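Local coordinates for DUF327 domain-containing protein (Thermotoga maritima MSB8, PDB 2P61) that is of unknown function but belongs to the DUF327 family and folds into a mostly helical bundle, at residues 57-62 with 76-81. Numbering follows the deposited sequence.
Sequences VEEVID and LKRYKN
Arg78 reaches across to helix 37-69 and presents the NE side of its guanidinium to the carboxylate of Glu59. The grip is side-on: NE of Arg78 meets OE1 of Glu59 at 2.5 Å, and NH2 of Arg78 meets OE2 of Glu59 at 2.9 Å, while the same NH2 also bonds OE1. The two flat groups are only 23° apart, and both carboxylate oxygens lie close to the guanidinium plane and are approached on their syn sides. Glutamate suits this place because its chain, with CG anti to the backbone N (chi1 -172°) and then bent at chi2, brings its carboxylate to the guanidinium edge. Asp62, modelled in two conformations, probably adds a second negative charge, nearly one helical turn on; in one of them its OD2 takes a weak bond from NH2 of Arg78 at 2.8 Å, its carboxylate steeply turned against the guanidinium. With an alanine here instead of Arg78, the carboxylate of Glu59 would probably lose its cation and be free to turn, and Asp62 would lose a nearby positive charge.

The two segments belong to consecutive helices, 37-69 and 73-95, which form an antiparallel helical hairpin within the four-helix chain; here their axes come within 8.8 Å and their directions differ by 152°. Deeper in the bundle, Val60 and Tyr79 are buried, their CA atoms 6.4 Å apart. The tyrosine ring turns an edge to the first helix, its CE1 lying 3.3 Å from the carbonyl O of Val60 and 4.1 Å from CG1 of Val60. Valine, short and beta-branched, probably allows the ring edge to lie beside the backbone, and also packs against Ile149 of helix 138-153. Tyrosine brings length and a polar end, its hydroxyl hydrogen-bonded to OD1 of Asn146 on that same helix.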
loop_
_atom_site.group_PDB
_atom_site.type_symbol
_atom_site.label_atom_id
_atom_site.label_comp_id
_atom_site.label_asym_id
_atom_site.label_seq_id
_atom_site.Cartn_x
_atom_site.Cartn_y
_atom_site.Cartn_z
ATOM N N VAL A 57 3.086 -2.075 5.789
ATOM C CA VAL A 57 2.898 -3.135 4.817
ATOM C C VAL A 57 1.911 -4.122 5.386
ATOM O O VAL A 57 0.999 -4.513 4.690
ATOM C CB VAL A 57 4.171 -3.888 4.448
ATOM C CG1 VAL A 57 3.772 -5.210 3.874
ATOM C CG2 VAL A 57 4.890 -3.147 3.370
ATOM N N GLU A 58 2.056 -4.464 6.666
ATOM C CA GLU A 58 1.198 -5.440 7.278
ATOM C C GLU A 58 -0.208 -4.975 7.262
ATOM O O GLU A 58 -1.077 -5.800 6.960
ATOM C CB GLU A 58 1.640 -5.793 8.650
ATOM C CG GLU A 58 2.922 -6.595 8.559
ATOM C CD GLU A 58 3.684 -6.690 9.885
ATOM O OE1 GLU A 58 3.248 -6.089 10.931
ATOM O OE2 GLU A 58 4.735 -7.382 9.863
ATOM N N GLU A 59 -0.446 -3.668 7.496
ATOM C CA GLU A 59 -1.813 -3.175 7.616
ATOM C C GLU A 59 -2.438 -3.185 6.240
ATOM O O GLU A 59 -3.635 -3.415 6.131
ATOM C CB GLU A 59 -1.942 -1.816 8.371
ATOM C CG GLU A 59 -3.417 -1.289 8.739
ATOM C CD GLU A 59 -4.288 -2.296 9.595
ATOM O OE1 GLU A 59 -5.548 -2.088 9.648
ATOM O OE2 GLU A 59 -3.767 -3.303 10.225
ATOM N N VAL A 60 -1.655 -2.970 5.190
ATOM C CA VAL A 60 -2.174 -3.130 3.806
ATOM C C VAL A 60 -2.677 -4.592 3.500
ATOM O O VAL A 60 -3.746 -4.752 2.851
ATOM C CB VAL A 60 -1.129 -2.853 2.745
ATOM C CG1 VAL A 60 -1.725 -3.112 1.417
ATOM C CG2 VAL A 60 -0.577 -1.347 2.832
ATOM N N ILE A 61 -1.909 -5.626 3.935
ATOM C CA ILE A 61 -2.272 -6.994 3.712
ATOM C C ILE A 61 -3.428 -7.309 4.647
ATOM O O ILE A 61 -4.438 -7.851 4.194
ATOM C CB ILE A 61 -1.208 -8.038 4.130
ATOM C CG1 ILE A 61 0.222 -7.845 3.603
ATOM C CG2 ILE A 61 -1.740 -9.431 3.747
ATOM C CD1 ILE A 61 0.339 -7.747 2.133
ATOM N N ASP A 62 -3.304 -6.962 5.939
ATOM C CA ASP A 62 -4.305 -7.351 6.966
ATOM C C ASP A 62 -5.688 -6.844 6.594
ATOM O O ASP A 62 -6.655 -7.603 6.610
ATOM C CB ASP A 62 -3.875 -6.996 8.408
ATOM C CG ASP A 62 -5.030 -7.126 9.471
ATOM O OD1 ASP A 62 -6.181 -7.484 9.107
ATOM O OD2 ASP A 62 -4.807 -6.853 10.703
ATOM N N LEU A 76 -13.468 -0.967 3.019
ATOM C CA LEU A 76 -12.884 -0.564 1.756
ATOM C C LEU A 76 -11.877 0.551 2.105
ATOM O O LEU A 76 -10.714 0.597 1.580
ATOM C CB LEU A 76 -13.929 -0.210 0.696
ATOM C CG LEU A 76 -13.357 0.350 -0.613
ATOM C CD1 LEU A 76 -12.306 -0.591 -1.246
ATOM C CD2 LEU A 76 -14.453 0.661 -1.640
ATOM N N LYS A 77 -12.220 1.308 3.142
ATOM C CA LYS A 77 -11.340 2.411 3.606
ATOM C C LYS A 77 -10.205 2.120 4.577
ATOM O O LYS A 77 -9.148 2.821 4.498
ATOM C CB LYS A 77 -12.180 3.496 4.177
ATOM C CG LYS A 77 -13.332 3.856 3.170
ATOM C CD LYS A 77 -14.147 5.107 3.559
ATOM C CE LYS A 77 -15.611 5.035 2.903
ATOM N NZ LYS A 77 -16.712 5.165 3.946
ATOM N N ARG A 78 -10.365 1.144 5.499
ATOM C CA ARG A 78 -9.237 0.634 6.255
ATOM C C ARG A 78 -8.233 0.377 5.135
ATOM O O ARG A 78 -6.992 0.660 5.312
ATOM C CB ARG A 78 -9.635 -0.680 6.939
ATOM C CG ARG A 78 -8.908 -1.035 8.245
ATOM C CD ARG A 78 -9.138 -2.575 8.769
ATOM N NE ARG A 78 -7.863 -3.091 9.282
ATOM C CZ ARG A 78 -7.639 -4.289 9.806
ATOM N NH1 ARG A 78 -8.622 -5.184 9.935
ATOM N NH2 ARG A 78 -6.390 -4.622 10.172
ATOM N N TYR A 79 -8.766 -0.108 3.966
ATOM C CA TYR A 79 -7.886 -0.524 2.824
ATOM C C TYR A 79 -7.107 0.622 2.112
ATOM O O TYR A 79 -5.854 0.607 1.993
ATOM C CB TYR A 79 -8.630 -1.407 1.760
ATOM C CG TYR A 79 -7.660 -2.185 0.798
ATOM C CD1 TYR A 79 -6.595 -2.940 1.312
ATOM C CD2 TYR A 79 -7.782 -2.121 -0.601
ATOM C CE1 TYR A 79 -5.668 -3.598 0.468
ATOM C CE2 TYR A 79 -6.906 -2.791 -1.455
ATOM C CZ TYR A 79 -5.859 -3.555 -0.908
ATOM O OH TYR A 79 -4.960 -4.278 -1.711
ATOM N N LYS A 80 -7.915 1.532 1.539
ATOM C CA LYS A 80 -7.519 2.779 0.909
ATOM C C LYS A 80 -6.658 3.575 1.842
ATOM O O LYS A 80 -5.613 4.023 1.431
ATOM C CB LYS A 80 -8.775 3.557 0.586
ATOM C CG LYS A 80 -9.694 2.862 -0.433
ATOM C CD LYS A 80 -10.128 3.807 -1.513
ATOM C CE LYS A 80 -11.436 3.427 -2.145
ATOM N NZ LYS A 80 -11.440 4.001 -3.575
ATOM N N ASN A 81 -7.078 3.747 3.112
ATOM C CA ASN A 81 -6.236 4.450 4.106
ATOM C C ASN A 81 -4.857 3.811 4.293
ATOM O O ASN A 81 -3.832 4.472 4.218
ATOM C CB ASN A 81 -6.907 4.596 5.483
ATOM C CG ASN A 81 -8.124 5.544 5.456
ATOM O OD1 ASN A 81 -8.320 6.415 4.557
ATOM N ND2 ASN A 81 -8.960 5.376 6.460
#